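Local coordinates for takeout-like protein 1 (PDB 3E8T) that probably carries a hydrophobic ligand in a long internal tunnel, here filled by ubiquinone-8, as an insect takeout protein of the juvenile hormone binding protein family, at residues V5-L10 with A215-V220; V138-F143 with L209-I214; M39-L44 with G61-K67. All blocks are in the same frame, centred on the assembly; numbering follows the deposited sequence.

Contact 1: residues V5-L10 with A215-V220. With UQ8 (Ubiquinone-8), chain B.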
loop_
_atom_site.group_PDB
_atom_site.type_symbol
_atom_site.label_atom_id
_atom_site.label_comp_id
_atom_site.label_asym_id
_atom_site.label_seq_id
_atom_site.Cartn_x
_atom_site.Cartn_y
_atom_site.Cartn_z
ATOM N N VAL A 5 -12.574 13.649 13.533
ATOM C CA VAL A 5 -11.385 12.880 13.961
ATOM C C VAL A 5 -11.266 13.021 15.488
ATOM O O VAL A 5 -11.629 14.045 16.090
ATOM C CB VAL A 5 -10.072 13.358 13.246
ATOM C CG1 VAL A 5 -8.811 12.674 13.797
ATOM C CG2 VAL A 5 -10.149 13.134 11.730
ATOM N N GLU A 6 -10.804 11.955 16.122
ATOM C CA GLU A 6 -10.430 11.977 17.554
ATOM C C GLU A 6 -9.191 12.863 17.725
ATOM O O GLU A 6 -8.135 12.601 17.146
ATOM C CB GLU A 6 -10.090 10.565 18.025
ATOM C CG GLU A 6 -11.266 9.581 17.938
ATOM C CD GLU A 6 -10.934 8.179 18.390
ATOM O OE1 GLU A 6 -9.737 7.856 18.604
ATOM O OE2 GLU A 6 -11.877 7.364 18.534
ATOM N N LYS A 7 -9.306 13.902 18.533
ATOM C CA LYS A 7 -8.248 14.851 18.776
ATOM C C LYS A 7 -7.307 14.336 19.835
ATOM O O LYS A 7 -7.751 13.818 20.872
ATOM C CB LYS A 7 -8.810 16.199 19.144
ATOM C CG LYS A 7 -9.437 16.892 17.923
ATOM C CD LYS A 7 -9.801 18.336 18.133
ATOM C CE LYS A 7 -8.790 19.155 18.899
ATOM N NZ LYS A 7 -9.133 20.602 18.697
ATOM N N CYS A 8 -6.013 14.512 19.569
ATOM C CA CYS A 8 -4.920 13.970 20.359
ATOM C C CYS A 8 -3.870 15.005 20.576
ATOM O O CYS A 8 -3.619 15.862 19.735
ATOM C CB CYS A 8 -4.215 12.806 19.583
ATOM S SG CYS A 8 -5.147 11.392 19.346
ATOM N N ASN A 9 -3.185 14.885 21.706
ATOM C CA ASN A 9 -1.846 15.437 21.842
ATOM C C ASN A 9 -0.938 14.613 20.917
ATOM O O ASN A 9 -1.003 13.415 20.925
ATOM C CB ASN A 9 -1.399 15.361 23.310
ATOM C CG ASN A 9 -2.240 16.185 24.228
ATOM O OD1 ASN A 9 -2.116 17.415 24.246
ATOM N ND2 ASN A 9 -3.140 15.529 24.970
ATOM N N LEU A 10 -0.166 15.264 20.061
ATOM C CA LEU A 10 0.479 14.499 18.958
ATOM C C LEU A 10 1.440 13.428 19.478
ATOM O O LEU A 10 1.564 12.347 18.869
ATOM C CB LEU A 10 1.158 15.433 17.947
ATOM C CG LEU A 10 0.187 16.211 17.033
ATOM C CD1 LEU A 10 0.896 17.237 16.186
ATOM C CD2 LEU A 10 -0.655 15.272 16.136
ATOM N N ALA A 215 -5.025 22.217 13.764
ATOM C CA ALA A 215 -5.790 22.438 14.980
ATOM C C ALA A 215 -7.157 21.764 14.957
ATOM O O ALA A 215 -7.745 21.550 16.023
ATOM C CB ALA A 215 -5.963 23.943 15.226
ATOM N N GLU A 216 -7.689 21.461 13.781
ATOM C CA GLU A 216 -9.014 20.825 13.651
ATOM C C GLU A 216 -8.971 19.333 13.900
ATOM O O GLU A 216 -10.014 18.717 14.188
ATOM C CB GLU A 216 -9.625 21.080 12.266
ATOM C CG GLU A 216 -10.151 22.514 12.070
ATOM C CD GLU A 216 -10.914 22.721 10.755
ATOM O OE1 GLU A 216 -11.325 21.728 10.104
ATOM O OE2 GLU A 216 -11.114 23.898 10.373
ATOM N N ILE A 217 -7.787 18.731 13.813
ATOM C CA ILE A 217 -7.672 17.282 13.955
ATOM C C ILE A 217 -6.686 16.837 15.016
ATOM O O ILE A 217 -6.508 15.640 15.205
ATOM C CB ILE A 217 -7.345 16.607 12.625
ATOM C CG1 ILE A 217 -6.015 17.096 12.061
ATOM C CG2 ILE A 217 -8.488 16.833 11.590
ATOM C CD1 ILE A 217 -5.608 16.393 10.788
ATOM N N ALA A 218 -6.056 17.773 15.708
ATOM C CA ALA A 218 -5.087 17.480 16.762
ATOM C C ALA A 218 -5.002 18.635 17.736
ATOM O O ALA A 218 -5.482 19.732 17.440
ATOM C CB ALA A 218 -3.714 17.166 16.189
ATOM N N ASN A 219 -4.376 18.381 18.883
ATOM C CA ASN A 219 -4.214 19.379 19.939
ATOM C C ASN A 219 -2.817 19.965 19.892
ATOM O O ASN A 219 -1.842 19.303 20.285
ATOM C CB ASN A 219 -4.442 18.762 21.315
ATOM C CG ASN A 219 -4.463 19.807 22.423
ATOM O OD1 ASN A 219 -3.493 19.970 23.187
ATOM N ND2 ASN A 219 -5.562 20.553 22.484
ATOM N N VAL A 220 -2.741 21.199 19.386
ATOM C CA VAL A 220 -1.495 21.965 19.235
ATOM C C VAL A 220 -0.305 21.107 18.819
ATOM O O VAL A 220 0.283 21.322 17.751
ATOM C CB VAL A 220 -1.140 22.779 20.522
ATOM C CG1 VAL A 220 -2.204 23.807 20.803
ATOM C CG2 VAL A 220 -0.955 21.865 21.738
HETATM C C45 UQ8 B . 3.320 -12.927 -12.248
HETATM C C44 UQ8 B . 4.449 -13.391 -11.324
HETATM C C46 UQ8 B . 4.848 -14.791 -11.708
HETATM C C43 UQ8 B . 4.078 -13.332 -9.853
HETATM C C42 UQ8 B . 3.386 -12.006 -9.501
HETATM C C41 UQ8 B . 4.404 -10.875 -9.563
HETATM C C39 UQ8 B . 4.233 -9.954 -8.373
HETATM C C40 UQ8 B . 3.979 -8.459 -8.551
HETATM C C38 UQ8 B . 4.381 -10.455 -7.107
HETATM C C37 UQ8 B . 4.242 -9.711 -5.944
HETATM C C36 UQ8 B . 4.177 -10.736 -4.811
HETATM C C34 UQ8 B . 3.844 -10.117 -3.466
HETATM C C35 UQ8 B . 3.576 -11.021 -2.448
HETATM C C33 UQ8 B . 3.740 -8.737 -3.311
HETATM C C32 UQ8 B . 3.481 -8.011 -2.153
HETATM C C31 UQ8 B . 2.833 -6.663 -2.567
HETATM C C29 UQ8 B . 2.648 -5.699 -1.404
HETATM C C30 UQ8 B . 3.793 -5.494 -0.362
HETATM C C28 UQ8 B . 1.452 -5.002 -1.269
HETATM C C27 UQ8 B . 1.158 -4.099 -0.254
HETATM C C26 UQ8 B . 0.192 -3.004 -0.730
HETATM C C24 UQ8 B . -0.306 -2.167 0.454
HETATM C C25 UQ8 B . -1.250 -2.780 1.502
HETATM C C23 UQ8 B . 0.105 -0.858 0.578
HETATM C C22 UQ8 B . -0.253 0.049 1.580
HETATM C C21 UQ8 B . 0.544 1.347 1.452
HETATM C C19 UQ8 B . 0.497 2.263 2.676
HETATM C C20 UQ8 B . 1.448 3.452 2.554
HETATM C C18 UQ8 B . -0.927 2.681 3.070
HETATM C C17 UQ8 B . -0.917 3.677 4.238
HETATM C C16 UQ8 B . -2.267 3.755 4.971
HETATM C C14 UQ8 B . -2.283 5.008 5.840
HETATM C C15 UQ8 B . -1.001 5.413 6.591
HETATM C C13 UQ8 B . -3.421 5.806 5.940
HETATM C C12 UQ8 B . -3.463 6.968 6.708
HETATM C C11 UQ8 B . -4.873 7.311 7.231
HETATM C C9 UQ8 B . -4.806 8.171 8.507
HETATM C C10 UQ8 B . -3.433 8.836 8.696
HETATM C C8 UQ8 B . -5.924 9.209 8.459
HETATM C C7 UQ8 B . -5.405 10.637 8.259
HETATM C C6 UQ8 B . -4.941 11.310 9.573
HETATM C C1 UQ8 B . -3.741 12.032 9.587
HETATM C C1M UQ8 B . -3.003 12.111 8.406
HETATM C C2 UQ8 B . -3.271 12.659 10.747
HETATM O O2 UQ8 B . -2.216 13.299 10.756
HETATM C C3 UQ8 B . -4.005 12.580 11.920
HETATM O O3 UQ8 B . -3.546 13.193 13.048
HETATM C C3M UQ8 B . -3.954 14.560 13.063
HETATM C C4 UQ8 B . -5.196 11.866 11.942
HETATM O O4 UQ8 B . -5.905 11.799 13.109
HETATM C C4M UQ8 B . -5.075 11.325 14.180
HETATM C C5 UQ8 B . -5.659 11.234 10.779
HETATM O O5 UQ8 B . -6.726 10.616 10.827
HETATM O O HOH W 1 -5.595 13.665 16.676
HETATM O O HOH W 2 -6.222 22.144 18.608
HETATM O O HOH W 3 0.295 18.242 20.704
#
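K7 lies along the last turn of the chain, its aliphatic part running past the backbone of I217 and A218 while its amine reaches the carbonyl of A215. The side chain is extended at first and then bends at chi3 (42°), which turns NZ toward A215 O, 3.2 Å away and nearly in line with that C=O bond. A lysine suits this place because its methylenes lie against peptide groups while its charged amine meets the backbone carbonyl of A215.

Nearer the ligand, V5 and I217 cross obliquely, CG2 of V5 lying 4.1 Å from CG2 of I217. V5 directs its other branch, CG1, to the methoxy oxygen O4 of ubiquinone-8. I217, with CG1 set between its own backbone N and carbonyl carbon (chi1 61°), lays CD1 3.4 Å from the methoxy carbon C3M of the quinone. Further along, L10 brings CD2 to within 3.6 Å of A218 CB, where a small methyl leaves room for the leucine branch.

The backbones are joined directly by N219 N to C8 O, 2.8 Å and fairly straight at 163°, and through a water that donates to both E6 O and I217 O. C8 is also tied by a disulfide to C15 of helix 13-28. The start of the modelled chain and its C-terminus meet over the head group of the ligand: mainly aliphatic branches, with the I217 carbonyl close by, face its methoxy groups from these segments, while the polar bonds lie among the backbones and the lysine amine, so this wall probably holds the quinone by shape rather than by hydrogen bonds.

Contact 2: residues V138-F143 with L209-I214. With UQ8 (Ubiquinone-8), chain B.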
loop_
_atom_site.group_PDB
_atom_site.type_symbol
_atom_site.label_atom_id
_atom_site.label_comp_id
_atom_site.label_asym_id
_atom_site.label_seq_id
_atom_site.Cartn_x
_atom_site.Cartn_y
_atom_site.Cartn_z
ATOM N N VAL A 138 -2.693 30.104 8.671
ATOM C CA VAL A 138 -3.193 28.829 9.215
ATOM C C VAL A 138 -2.141 27.739 9.107
ATOM O O VAL A 138 -1.580 27.513 8.056
ATOM C CB VAL A 138 -4.456 28.394 8.474
ATOM C CG1 VAL A 138 -4.997 27.096 9.063
ATOM C CG2 VAL A 138 -5.536 29.532 8.555
ATOM N N ASP A 139 -1.883 27.069 10.215
ATOM C CA ASP A 139 -0.892 26.012 10.305
ATOM C C ASP A 139 -1.444 24.686 9.810
ATOM O O ASP A 139 -2.545 24.262 10.152
ATOM C CB ASP A 139 -0.421 25.867 11.748
ATOM C CG ASP A 139 0.446 27.055 12.215
ATOM O OD1 ASP A 139 0.697 27.993 11.434
ATOM O OD2 ASP A 139 0.892 27.019 13.374
ATOM N N HIS A 140 -0.647 24.014 9.012
ATOM C CA HIS A 140 -0.941 22.678 8.481
ATOM C C HIS A 140 0.267 21.786 8.633
ATOM O O HIS A 140 1.400 22.263 8.525
ATOM C CB HIS A 140 -1.233 22.737 6.990
ATOM C CG HIS A 140 -2.468 23.500 6.649
ATOM N ND1 HIS A 140 -2.461 24.819 6.256
ATOM C CD2 HIS A 140 -3.762 23.105 6.621
ATOM C CE1 HIS A 140 -3.706 25.212 6.042
ATOM N NE2 HIS A 140 -4.515 24.194 6.238
ATOM N N VAL A 141 0.030 20.484 8.766
ATOM C CA VAL A 141 1.101 19.500 8.605
ATOM C C VAL A 141 1.291 19.230 7.125
ATOM O O VAL A 141 0.366 18.800 6.447
ATOM C CB VAL A 141 0.744 18.211 9.308
ATOM C CG1 VAL A 141 1.719 17.060 8.950
ATOM C CG2 VAL A 141 0.738 18.441 10.773
ATOM N N ILE A 142 2.517 19.456 6.647
ATOM C CA ILE A 142 2.860 19.287 5.263
ATOM C C ILE A 142 3.817 18.093 5.124
ATOM O O ILE A 142 4.939 18.166 5.514
ATOM C CB ILE A 142 3.438 20.574 4.641
ATOM C CG1 ILE A 142 2.484 21.749 4.848
ATOM C CG2 ILE A 142 3.749 20.353 3.138
ATOM C CD1 ILE A 142 1.113 21.565 4.188
ATOM N N PHE A 143 3.300 17.017 4.585
ATOM C CA PHE A 143 4.117 15.842 4.332
ATOM C C PHE A 143 5.138 16.094 3.241
ATOM O O PHE A 143 4.827 16.719 2.229
ATOM C CB PHE A 143 3.240 14.681 3.885
ATOM C CG PHE A 143 2.534 13.953 4.982
ATOM C CD1 PHE A 143 2.543 14.377 6.281
ATOM C CD2 PHE A 143 1.894 12.731 4.669
ATOM C CE1 PHE A 143 1.910 13.632 7.289
ATOM C CE2 PHE A 143 1.270 11.997 5.650
ATOM C CZ PHE A 143 1.262 12.445 6.944
ATOM N N LEU A 209 -4.083 16.602 4.370
ATOM C CA LEU A 209 -3.503 17.361 5.479
ATOM C C LEU A 209 -3.101 18.778 5.120
ATOM O O LEU A 209 -3.104 19.677 5.957
ATOM C CB LEU A 209 -2.337 16.614 6.119
ATOM C CG LEU A 209 -2.701 15.354 6.853
ATOM C CD1 LEU A 209 -1.429 14.626 7.244
ATOM C CD2 LEU A 209 -3.554 15.642 8.101
ATOM N N ALA A 210 -2.797 19.021 3.866
ATOM C CA ALA A 210 -2.464 20.396 3.434
ATOM C C ALA A 210 -3.680 21.320 3.402
ATOM O O ALA A 210 -3.512 22.526 3.345
ATOM C CB ALA A 210 -1.750 20.384 2.062
ATOM N N LYS A 211 -4.875 20.765 3.448
ATOM C CA LYS A 211 -6.092 21.566 3.380
ATOM C C LYS A 211 -6.921 21.549 4.648
ATOM O O LYS A 211 -7.869 22.342 4.734
ATOM C CB LYS A 211 -6.949 21.142 2.188
ATOM C CG LYS A 211 -7.749 19.867 2.357
ATOM C CD LYS A 211 -8.227 19.215 1.044
ATOM C CE LYS A 211 -9.113 20.142 0.236
ATOM N NZ LYS A 211 -10.398 20.559 0.952
ATOM N N VAL A 212 -6.552 20.756 5.653
ATOM C CA VAL A 212 -7.259 20.684 6.926
ATOM C C VAL A 212 -6.337 21.265 7.997
ATOM O O VAL A 212 -5.257 20.762 8.216
ATOM C CB VAL A 212 -7.696 19.265 7.280
ATOM C CG1 VAL A 212 -8.435 19.290 8.595
ATOM C CG2 VAL A 212 -8.629 18.715 6.173
ATOM N N PRO A 213 -6.739 22.367 8.670
ATOM C CA PRO A 213 -5.874 22.952 9.685
ATOM C C PRO A 213 -5.531 21.917 10.737
ATOM O O PRO A 213 -6.398 21.152 11.153
ATOM C CB PRO A 213 -6.737 24.062 10.282
ATOM C CG PRO A 213 -7.734 24.380 9.231
ATOM C CD PRO A 213 -7.997 23.110 8.504
ATOM N N ILE A 214 -4.287 21.882 11.160
ATOM C CA ILE A 214 -3.853 20.869 12.104
ATOM C C ILE A 214 -4.627 21.000 13.413
ATOM O O ILE A 214 -4.905 19.998 14.072
ATOM C CB ILE A 214 -2.314 20.853 12.266
ATOM C CG1 ILE A 214 -1.850 19.669 13.114
ATOM C CG2 ILE A 214 -1.811 22.133 12.870
ATOM C CD1 ILE A 214 -2.236 18.310 12.530
HETATM C C45 UQ8 B . 3.320 -12.927 -12.248
HETATM C C44 UQ8 B . 4.449 -13.391 -11.324
HETATM C C46 UQ8 B . 4.848 -14.791 -11.708
HETATM C C43 UQ8 B . 4.078 -13.332 -9.853
HETATM C C42 UQ8 B . 3.386 -12.006 -9.501
HETATM C C41 UQ8 B . 4.404 -10.875 -9.563
HETATM C C39 UQ8 B . 4.233 -9.954 -8.373
HETATM C C40 UQ8 B . 3.979 -8.459 -8.551
HETATM C C38 UQ8 B . 4.381 -10.455 -7.107
HETATM C C37 UQ8 B . 4.242 -9.711 -5.944
HETATM C C36 UQ8 B . 4.177 -10.736 -4.811
HETATM C C34 UQ8 B . 3.844 -10.117 -3.466
HETATM C C35 UQ8 B . 3.576 -11.021 -2.448
HETATM C C33 UQ8 B . 3.740 -8.737 -3.311
HETATM C C32 UQ8 B . 3.481 -8.011 -2.153
HETATM C C31 UQ8 B . 2.833 -6.663 -2.567
HETATM C C29 UQ8 B . 2.648 -5.699 -1.404
HETATM C C30 UQ8 B . 3.793 -5.494 -0.362
HETATM C C28 UQ8 B . 1.452 -5.002 -1.269
HETATM C C27 UQ8 B . 1.158 -4.099 -0.254
HETATM C C26 UQ8 B . 0.192 -3.004 -0.730
HETATM C C24 UQ8 B . -0.306 -2.167 0.454
HETATM C C25 UQ8 B . -1.250 -2.780 1.502
HETATM C C23 UQ8 B . 0.105 -0.858 0.578
HETATM C C22 UQ8 B . -0.253 0.049 1.580
HETATM C C21 UQ8 B . 0.544 1.347 1.452
HETATM C C19 UQ8 B . 0.497 2.263 2.676
HETATM C C20 UQ8 B . 1.448 3.452 2.554
HETATM C C18 UQ8 B . -0.927 2.681 3.070
HETATM C C17 UQ8 B . -0.917 3.677 4.238
HETATM C C16 UQ8 B . -2.267 3.755 4.971
HETATM C C14 UQ8 B . -2.283 5.008 5.840
HETATM C C15 UQ8 B . -1.001 5.413 6.591
HETATM C C13 UQ8 B . -3.421 5.806 5.940
HETATM C C12 UQ8 B . -3.463 6.968 6.708
HETATM C C11 UQ8 B . -4.873 7.311 7.231
HETATM C C9 UQ8 B . -4.806 8.171 8.507
HETATM C C10 UQ8 B . -3.433 8.836 8.696
HETATM C C8 UQ8 B . -5.924 9.209 8.459
HETATM C C7 UQ8 B . -5.405 10.637 8.259
HETATM C C6 UQ8 B . -4.941 11.310 9.573
HETATM C C1 UQ8 B . -3.741 12.032 9.587
HETATM C C1M UQ8 B . -3.003 12.111 8.406
HETATM C C2 UQ8 B . -3.271 12.659 10.747
HETATM O O2 UQ8 B . -2.216 13.299 10.756
HETATM C C3 UQ8 B . -4.005 12.580 11.920
HETATM O O3 UQ8 B . -3.546 13.193 13.048
HETATM C C3M UQ8 B . -3.954 14.560 13.063
HETATM C C4 UQ8 B . -5.196 11.866 11.942
HETATM O O4 UQ8 B . -5.905 11.799 13.109
HETATM C C4M UQ8 B . -5.075 11.325 14.180
HETATM C C5 UQ8 B . -5.659 11.234 10.779
HETATM O O5 UQ8 B . -6.726 10.616 10.827
HETATM O O HOH W 4 -7.090 25.055 5.703
HETATM O O HOH W 5 -2.735 19.734 8.654
#
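The H140 ring fits into the bend where helix 182-211 gives way to the loop 212-213, with the carbonyls of that bend gathered about it. A210 O sits over the centre of one face, 3.3 Å above the plane, while V212 O approaches CD2 at the edge, 3.2 Å away. In the ring plane NE2 is hydrogen-bonded to a water, and that water donates to K211 O. A flat, polarised imidazole suits such a hollow, since its carbon edge can lie against a carbonyl while a ring nitrogen meets the water.

Beside it, aliphatic bumps fill the gaps along the strand. I214 pushes its end into the side of V141; with CG1 anti to the backbone N (chi1 -172°), CD1 comes 3.5 Å from V141 CG2, a tight fit between two branched residues. V138 lays CG1 against the proline ring, 3.7 Å from P213 CB, and I142 curls CD1 back to the methyl of A210, whose smallness admits it.

L209 is the knob shared by protein and ligand. Its CD1 stands over the face of the F143 ring in a CH-pi contact, 3.9 Å from the centroid, and also packs against the ring methyl C1M of ubiquinone-8. F143 in turn rests on I205 of the same helix and on V127 of strand 113-133.

I214 N donates to D139 O (3.1 Å), and a second water links V141 N to L209 O, so the carbonyl at the helix end and the strand amide are satisfied without a direct bond between them. Polar links therefore fix the strand to the turn after the helix, while the apolar surface of V141, F143, I214 and L209 continues, through L209, onto the quinone, consistent with a pocket built for an apolar cargo.

Contact 3: residues M39-L44 with G61-K67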
loop_
_atom_site.group_PDB
_atom_site.type_symbol
_atom_site.label_atom_id
_atom_site.label_comp_id
_atom_site.label_asym_id
_atom_site.label_seq_id
_atom_site.Cartn_x
_atom_site.Cartn_y
_atom_site.Cartn_z
ATOM N N MET A 39 -9.486 4.805 -1.824
ATOM C CA MET A 39 -8.294 3.983 -1.560
ATOM C C MET A 39 -8.614 2.572 -1.154
ATOM O O MET A 39 -7.711 1.797 -0.872
ATOM C CB MET A 39 -7.380 4.669 -0.546
ATOM C CG MET A 39 -6.686 5.884 -1.157
ATOM S SD MET A 39 -6.026 7.053 -0.001
ATOM C CE MET A 39 -7.503 8.036 0.372
ATOM N N ASP A 40 -9.895 2.206 -1.128
ATOM C CA ASP A 40 -10.316 0.802 -0.993
ATOM C C ASP A 40 -11.682 0.721 -1.674
ATOM O O ASP A 40 -12.685 1.152 -1.108
ATOM C CB ASP A 40 -10.347 0.291 0.464
ATOM C CG ASP A 40 -10.543 -1.241 0.534
ATOM O OD1 ASP A 40 -10.808 -1.875 -0.527
ATOM O OD2 ASP A 40 -10.456 -1.844 1.639
ATOM N N VAL A 41 -11.735 0.277 -2.917
ATOM C CA VAL A 41 -10.669 -0.343 -3.699
ATOM C C VAL A 41 -9.835 0.746 -4.318
ATOM O O VAL A 41 -10.363 1.705 -4.885
ATOM C CB VAL A 41 -11.287 -1.241 -4.767
ATOM C CG1 VAL A 41 -10.230 -1.839 -5.630
ATOM C CG2 VAL A 41 -12.067 -2.392 -4.133
ATOM N N LEU A 42 -8.531 0.654 -4.180
ATOM C CA LEU A 42 -7.592 1.588 -4.790
ATOM C C LEU A 42 -7.259 1.184 -6.202
ATOM O O LEU A 42 -6.852 0.058 -6.430
ATOM C CB LEU A 42 -6.294 1.624 -3.985
ATOM C CG LEU A 42 -5.157 2.508 -4.471
ATOM C CD1 LEU A 42 -5.521 3.996 -4.471
ATOM C CD2 LEU A 42 -3.874 2.279 -3.693
ATOM N N ASP A 43 -7.463 2.114 -7.143
ATOM C CA ASP A 43 -7.036 1.902 -8.508
ATOM C C ASP A 43 -5.552 2.230 -8.619
ATOM O O ASP A 43 -5.105 3.283 -8.220
ATOM C CB ASP A 43 -7.899 2.768 -9.453
ATOM C CG ASP A 43 -9.238 2.124 -9.779
ATOM O OD1 ASP A 43 -9.224 1.097 -10.467
ATOM O OD2 ASP A 43 -10.319 2.628 -9.355
ATOM N N LEU A 44 -4.789 1.283 -9.120
ATOM C CA LEU A 44 -3.366 1.475 -9.343
ATOM C C LEU A 44 -3.135 1.944 -10.764
ATOM O O LEU A 44 -3.729 1.400 -11.698
ATOM C CB LEU A 44 -2.611 0.148 -9.126
ATOM C CG LEU A 44 -2.861 -0.479 -7.757
ATOM C CD1 LEU A 44 -2.228 -1.864 -7.655
ATOM C CD2 LEU A 44 -2.358 0.440 -6.617
ATOM N N GLY A 61 -4.976 -2.291 -12.346
ATOM C CA GLY A 61 -4.682 -2.871 -11.056
ATOM C C GLY A 61 -5.579 -2.326 -9.962
ATOM O O GLY A 61 -5.967 -1.160 -9.983
ATOM N N LYS A 62 -5.902 -3.182 -9.008
ATOM C CA LYS A 62 -6.762 -2.869 -7.907
ATOM C C LYS A 62 -6.205 -3.442 -6.623
ATOM O O LYS A 62 -5.847 -4.606 -6.582
ATOM C CB LYS A 62 -8.090 -3.555 -8.104
ATOM C CG LYS A 62 -8.823 -3.289 -9.392
ATOM C CD LYS A 62 -9.349 -1.956 -9.503
ATOM C CE LYS A 62 -10.279 -1.862 -10.764
ATOM N NZ LYS A 62 -11.119 -0.654 -10.685
ATOM N N LEU A 63 -6.204 -2.638 -5.584
ATOM C CA LEU A 63 -5.795 -3.073 -4.240
ATOM C C LEU A 63 -6.997 -2.985 -3.311
ATOM O O LEU A 63 -7.538 -1.891 -3.111
ATOM C CB LEU A 63 -4.647 -2.205 -3.693
ATOM C CG LEU A 63 -4.318 -2.464 -2.202
ATOM C CD1 LEU A 63 -3.627 -3.778 -2.065
ATOM C CD2 LEU A 63 -3.459 -1.315 -1.633
ATOM N N LYS A 64 -7.407 -4.137 -2.768
ATOM C CA LYS A 64 -8.504 -4.201 -1.831
ATOM C C LYS A 64 -7.971 -4.567 -0.477
ATOM O O LYS A 64 -7.080 -5.404 -0.358
ATOM C CB LYS A 64 -9.564 -5.199 -2.277
ATOM C CG LYS A 64 -10.892 -5.179 -1.410
ATOM C CD LYS A 64 -12.098 -6.012 -2.016
ATOM C CE LYS A 64 -13.196 -6.323 -0.969
ATOM N NZ LYS A 64 -14.371 -7.182 -1.401
ATOM N N GLY A 65 -8.521 -3.954 0.560
ATOM C CA GLY A 65 -8.294 -4.351 1.930
ATOM C C GLY A 65 -7.851 -3.267 2.881
ATOM O O GLY A 65 -7.864 -3.484 4.111
ATOM N N LEU A 66 -7.483 -2.072 2.385
ATOM C CA LEU A 66 -7.010 -1.019 3.298
ATOM C C LEU A 66 -8.069 -0.613 4.333
ATOM O O LEU A 66 -7.717 -0.220 5.422
ATOM C CB LEU A 66 -6.497 0.203 2.540
ATOM C CG LEU A 66 -5.615 1.210 3.276
ATOM C CD1 LEU A 66 -4.381 0.542 3.893
ATOM C CD2 LEU A 66 -5.171 2.301 2.288
ATOM N N LYS A 67 -9.353 -0.711 3.998
ATOM C CA LYS A 67 -10.440 -0.343 4.930
ATOM C C LYS A 67 -10.330 -1.135 6.216
ATOM O O LYS A 67 -10.778 -0.681 7.276
ATOM C CB LYS A 67 -11.817 -0.622 4.297
ATOM C CG LYS A 67 -13.006 -0.222 5.143
ATOM C CD LYS A 67 -14.305 -0.192 4.335
ATOM C CE LYS A 67 -14.837 -1.565 3.943
ATOM N NZ LYS A 67 -16.178 -1.452 3.238
HETATM O O HOH W 6 -7.408 -0.964 -0.397
HETATM O O HOH W 7 -7.140 0.368 -11.999
#
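The D40 carboxylate is turned toward the backbone at 65-67, where the strand passes into a 3-10 turn. Near its plane, OD2 accepts K67 N at 2.8 Å through the anti lone pair, and K64 CG lies 3.4 Å from OD1, the stem of a lysine flanking the charge. G65 N stands well out of that plane, to one side, and gives weak bonds to both oxygens. With CG anti to the backbone N (chi1 -170°), the group is carried straight to these amides. An alanine here would remove the carboxylate and is likely to leave the amide of K67 without its acceptor, the turn less firmly tied to the loop of D40.

Beyond a cis peptide before V41, the chains become an antiparallel pair belonging to the beta hairpin of strands 42-51 and 54-77. L42 and L63 form a hydrogen-bonded pair, L63 N reaching L42 O at 2.9 Å in the carbonyl plane. Their side chains share one face: L63 touches ubiquinone-8, and L42 packs on helix 182-211. On the other face D43, in one of its two conformers, forms a salt bridge from OD1 to K62 NZ (2.6 Å). The V41 and K62 side chains cross at about a right angle, CG1 of V41 against CB of K62.

Contact 3 closes first along the chain and contact 2 after it, both nested inside the loop closed by contact 1, which joins the start of the modelled chain to its C-terminus. Contacts 1 and 2 are neighbours, their centres 12 Å apart, and touch where I217 packs on L209 and V212; helix 214-217 follows helix 182-211 after a short loop. Contact 3 stands about 27 and 25 Å from contacts 1 and 2, centre to centre, but reaches the same antiparallel sheet as contact 2. All three hold residues of the ubiquinone-8 pocket: the first two line part of it round the quinone head, and contact 3 lies farther along the tunnel, consistent with an elongated ligand.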